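Long-range contact in Exo-beta-1,3-glucanase (PDB 4PEY), which hydrolyses laminarin and laminarioligosaccharides from their non-reducing ends, releasing glucose and laminaribiose: residues 328-341 against 361-375. The protein carries 1 engineered substitution. Sequence-based numbering, arbitrary orientation.
Sequences DVDGVKVAGLLVDA and HAANPTSLQDVFVRI
Arg374 reaches across to Asp340 and grips its carboxylate side-on in a salt bridge, between parallel strands of neighbouring coils in a right-handed beta-helix, the fold of family 55 glycoside hydrolases. Arg374 NE donates to Asp340 OD1 at 2.8 Å and Arg374 NH2 to Asp340 OD2 at 2.9 Å, both from above the carboxylate plane, which stands 68° from the guanidinium. Leu338 CD2 covers one guanidinium face near its rim, while NH1 bonds Tyr74 OH; the substrate-binding Trp402 packs close by. A methionine at Arg374 would probably leave the buried Asp340 carboxylate without its countercharge and uncouple Tyr74. Both chains turn a corner, at Gly336 and Asp370, where Gly336 N still bonds Gln369 O (3.0 Å). On the inward side of the bend, Val334 holds CG1 anti to its backbone N (chi1 -176°), and this methyl meets Val371 CG2 at 3.8 Å while CB rests on Leu368 CD2. Towards the N-terminal ends the strands give way to loops, and Thr366 OG1 accepts from Val332 N (3.1 Å). There the His361 ring stands nearly perpendicular to the Asp330 carboxylate, and its ND1 donates in the ring plane to Asp330 OD1, 2.6 Å away.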
# COMPACT_ATOMS: atom_id res chain seq x y z
N ASP A 328 -9.97 -4.91 -20.15
CA ASP A 328 -8.86 -5.71 -20.66
C ASP A 328 -7.96 -4.89 -21.58
O ASP A 328 -7.79 -5.21 -22.76
CB ASP A 328 -9.40 -6.95 -21.37
CG ASP A 328 -10.20 -7.83 -20.45
OD1 ASP A 328 -9.80 -7.97 -19.29
OD2 ASP A 328 -11.25 -8.35 -20.88
N VAL A 329 -7.39 -3.84 -21.02
CA VAL A 329 -6.59 -2.88 -21.77
C VAL A 329 -5.20 -2.68 -21.17
O VAL A 329 -4.98 -2.92 -19.97
CB VAL A 329 -7.32 -1.51 -21.87
CG1 VAL A 329 -8.60 -1.64 -22.69
CG2 VAL A 329 -7.64 -0.96 -20.48
N ASP A 330 -4.27 -2.25 -22.01
CA ASP A 330 -2.91 -1.90 -21.59
C ASP A 330 -2.86 -0.64 -20.73
O ASP A 330 -3.66 0.27 -20.90
CB ASP A 330 -2.00 -1.63 -22.79
CG ASP A 330 -1.68 -2.86 -23.64
OD1 ASP A 330 -2.04 -4.01 -23.31
OD2 ASP A 330 -1.00 -2.64 -24.65
N GLY A 331 -1.87 -0.59 -19.84
CA GLY A 331 -1.35 0.68 -19.34
C GLY A 331 -2.20 1.52 -18.41
O GLY A 331 -1.90 2.70 -18.21
N VAL A 332 -3.24 0.95 -17.81
CA VAL A 332 -4.04 1.73 -16.88
C VAL A 332 -3.24 1.87 -15.58
O VAL A 332 -2.59 0.93 -15.14
CB VAL A 332 -5.42 1.08 -16.64
CG1 VAL A 332 -6.13 1.68 -15.43
CG2 VAL A 332 -6.27 1.24 -17.89
N LYS A 333 -3.26 3.07 -15.00
CA LYS A 333 -2.48 3.36 -13.80
C LYS A 333 -3.40 3.91 -12.73
O LYS A 333 -3.78 5.09 -12.77
CB LYS A 333 -1.34 4.34 -14.13
CG LYS A 333 -0.42 3.81 -15.23
CD LYS A 333 0.49 4.88 -15.83
CE LYS A 333 1.22 4.36 -17.07
NZ LYS A 333 0.39 4.35 -18.32
N VAL A 334 -3.78 3.05 -11.80
CA VAL A 334 -4.63 3.44 -10.67
C VAL A 334 -3.72 3.74 -9.50
O VAL A 334 -2.85 2.92 -9.18
CB VAL A 334 -5.64 2.34 -10.30
CG1 VAL A 334 -6.57 2.82 -9.20
CG2 VAL A 334 -6.43 1.90 -11.52
N ALA A 335 -3.87 4.91 -8.88
CA ALA A 335 -2.91 5.34 -7.87
C ALA A 335 -3.52 6.20 -6.78
O ALA A 335 -4.21 7.17 -7.08
CB ALA A 335 -1.77 6.11 -8.54
N GLY A 336 -3.25 5.85 -5.52
CA GLY A 336 -3.56 6.73 -4.41
C GLY A 336 -5.03 6.84 -4.06
O GLY A 336 -5.51 7.93 -3.77
N LEU A 337 -5.73 5.71 -4.08
CA LEU A 337 -7.15 5.67 -3.74
C LEU A 337 -7.44 4.70 -2.62
O LEU A 337 -6.84 3.62 -2.57
CB LEU A 337 -7.98 5.27 -4.97
CG LEU A 337 -7.95 6.25 -6.14
CD1 LEU A 337 -8.53 5.59 -7.39
CD2 LEU A 337 -8.72 7.51 -5.79
N LEU A 338 -8.37 5.07 -1.74
CA LEU A 338 -8.91 4.15 -0.74
C LEU A 338 -10.30 3.71 -1.18
O LEU A 338 -11.15 4.55 -1.44
CB LEU A 338 -8.97 4.81 0.64
CG LEU A 338 -9.73 4.10 1.77
CD1 LEU A 338 -9.14 2.73 2.10
CD2 LEU A 338 -9.75 4.97 3.01
N VAL A 339 -10.51 2.40 -1.28
CA VAL A 339 -11.84 1.86 -1.56
C VAL A 339 -12.40 1.36 -0.24
O VAL A 339 -11.80 0.51 0.40
CB VAL A 339 -11.81 0.74 -2.61
CG1 VAL A 339 -13.21 0.15 -2.82
CG2 VAL A 339 -11.27 1.28 -3.93
N ASP A 340 -13.55 1.90 0.15
CA ASP A 340 -14.12 1.71 1.48
C ASP A 340 -15.48 1.02 1.33
O ASP A 340 -16.41 1.62 0.77
CB ASP A 340 -14.25 3.08 2.16
CG ASP A 340 -14.55 3.00 3.65
OD1 ASP A 340 -14.30 1.96 4.29
OD2 ASP A 340 -15.01 4.03 4.19
N ALA A 341 -15.60 -0.22 1.79
CA ALA A 341 -16.83 -1.00 1.59
C ALA A 341 -18.06 -0.33 2.21
O ALA A 341 -17.98 0.26 3.30
CB ALA A 341 -16.67 -2.41 2.14
N HIS A 361 -0.23 -8.19 -21.50
CA HIS A 361 0.01 -6.75 -21.42
C HIS A 361 1.44 -6.50 -20.97
O HIS A 361 1.69 -5.64 -20.13
CB HIS A 361 -0.96 -6.08 -20.43
CG HIS A 361 -2.41 -6.37 -20.68
ND1 HIS A 361 -3.15 -5.68 -21.62
CD2 HIS A 361 -3.26 -7.27 -20.12
CE1 HIS A 361 -4.39 -6.14 -21.62
NE2 HIS A 361 -4.48 -7.10 -20.72
N ALA A 362 2.39 -7.25 -21.52
CA ALA A 362 3.75 -7.26 -20.97
C ALA A 362 4.50 -5.95 -21.20
O ALA A 362 5.20 -5.46 -20.31
CB ALA A 362 4.54 -8.42 -21.54
N ALA A 363 4.38 -5.37 -22.39
CA ALA A 363 5.12 -4.16 -22.69
C ALA A 363 4.60 -2.96 -21.89
O ALA A 363 5.37 -2.09 -21.50
CB ALA A 363 5.08 -3.85 -24.19
N ASN A 364 3.30 -2.94 -21.64
CA ASN A 364 2.64 -1.80 -21.01
C ASN A 364 1.54 -2.29 -20.07
O ASN A 364 0.36 -2.25 -20.41
CB ASN A 364 2.07 -0.85 -22.08
CG ASN A 364 1.55 0.45 -21.51
OD1 ASN A 364 1.91 0.83 -20.40
ND2 ASN A 364 0.70 1.13 -22.27
N PRO A 365 1.94 -2.78 -18.89
CA PRO A 365 0.95 -3.39 -17.99
C PRO A 365 0.04 -2.38 -17.31
O PRO A 365 0.32 -1.18 -17.29
CB PRO A 365 1.83 -4.10 -16.95
CG PRO A 365 3.13 -3.39 -16.99
CD PRO A 365 3.32 -2.97 -18.41
N THR A 366 -1.05 -2.89 -16.75
CA THR A 366 -1.86 -2.11 -15.84
C THR A 366 -1.28 -2.25 -14.43
O THR A 366 -0.76 -3.32 -14.08
CB THR A 366 -3.34 -2.56 -15.91
OG1 THR A 366 -3.91 -2.02 -17.11
CG2 THR A 366 -4.16 -2.08 -14.70
N SER A 367 -1.34 -1.18 -13.65
CA SER A 367 -0.85 -1.21 -12.28
C SER A 367 -1.84 -0.64 -11.28
O SER A 367 -2.63 0.25 -11.61
CB SER A 367 0.48 -0.45 -12.17
OG SER A 367 0.37 0.89 -12.64
N LEU A 368 -1.78 -1.18 -10.06
CA LEU A 368 -2.40 -0.61 -8.87
C LEU A 368 -1.28 -0.16 -7.95
O LEU A 368 -0.42 -0.97 -7.60
CB LEU A 368 -3.29 -1.62 -8.14
CG LEU A 368 -4.41 -2.34 -8.89
CD1 LEU A 368 -5.16 -3.24 -7.91
CD2 LEU A 368 -5.35 -1.35 -9.54
N GLN A 369 -1.29 1.11 -7.56
CA GLN A 369 -0.25 1.65 -6.67
C GLN A 369 -0.87 2.50 -5.56
O GLN A 369 -1.67 3.38 -5.85
CB GLN A 369 0.74 2.50 -7.47
CG GLN A 369 1.61 1.67 -8.38
CD GLN A 369 2.50 2.52 -9.25
OE1 GLN A 369 2.01 3.24 -10.13
NE2 GLN A 369 3.81 2.45 -9.02
N ASP A 370 -0.50 2.23 -4.31
CA ASP A 370 -1.12 2.93 -3.18
C ASP A 370 -2.63 2.86 -3.33
O ASP A 370 -3.33 3.87 -3.23
CB ASP A 370 -0.67 4.39 -3.09
CG ASP A 370 0.83 4.54 -2.87
OD1 ASP A 370 1.48 3.56 -2.43
OD2 ASP A 370 1.36 5.64 -3.13
N VAL A 371 -3.12 1.66 -3.62
CA VAL A 371 -4.54 1.38 -3.60
C VAL A 371 -4.80 0.63 -2.31
O VAL A 371 -4.20 -0.41 -2.02
CB VAL A 371 -4.98 0.57 -4.83
CG1 VAL A 371 -6.42 0.08 -4.67
CG2 VAL A 371 -4.82 1.42 -6.09
N PHE A 372 -5.69 1.20 -1.50
CA PHE A 372 -5.99 0.65 -0.20
C PHE A 372 -7.45 0.24 -0.17
O PHE A 372 -8.29 0.89 -0.79
CB PHE A 372 -5.66 1.68 0.89
CG PHE A 372 -4.30 2.30 0.73
CD1 PHE A 372 -3.18 1.49 0.59
CD2 PHE A 372 -4.14 3.67 0.65
CE1 PHE A 372 -1.92 2.04 0.41
CE2 PHE A 372 -2.88 4.24 0.48
CZ PHE A 372 -1.77 3.42 0.36
N VAL A 373 -7.74 -0.85 0.52
CA VAL A 373 -9.12 -1.29 0.66
C VAL A 373 -9.42 -1.46 2.14
O VAL A 373 -8.59 -1.97 2.89
CB VAL A 373 -9.38 -2.61 -0.09
CG1 VAL A 373 -10.84 -3.06 0.10
CG2 VAL A 373 -9.07 -2.43 -1.58
N ARG A 374 -10.59 -0.97 2.56
CA ARG A 374 -11.04 -1.10 3.94
C ARG A 374 -12.43 -1.72 3.98
O ARG A 374 -13.31 -1.30 3.21
CB ARG A 374 -11.06 0.26 4.64
CG ARG A 374 -11.73 0.21 6.02
CD ARG A 374 -11.53 1.51 6.78
NE ARG A 374 -12.31 2.61 6.21
CZ ARG A 374 -12.03 3.90 6.41
NH1 ARG A 374 -10.98 4.24 7.15
NH2 ARG A 374 -12.80 4.84 5.88
N ILE A 375 -12.61 -2.72 4.85
CA ILE A 375 -13.93 -3.30 5.07
C ILE A 375 -14.31 -3.15 6.55
O ILE A 375 -13.79 -3.86 7.41
CB ILE A 375 -14.00 -4.79 4.65
CG1 ILE A 375 -13.45 -4.99 3.23
CG2 ILE A 375 -15.44 -5.31 4.78
CD1 ILE A 375 -11.97 -5.37 3.18
O HOH W 1 -6.70 -8.33 -19.59
O HOH W 2 -4.36 -4.76 -18.06
O HOH W 3 1.36 -4.17 -23.46
O HOH W 4 0.16 -0.18 -24.96
O HOH W 5 2.36 3.50 -20.16
O HOH W 6 -0.56 2.79 -10.99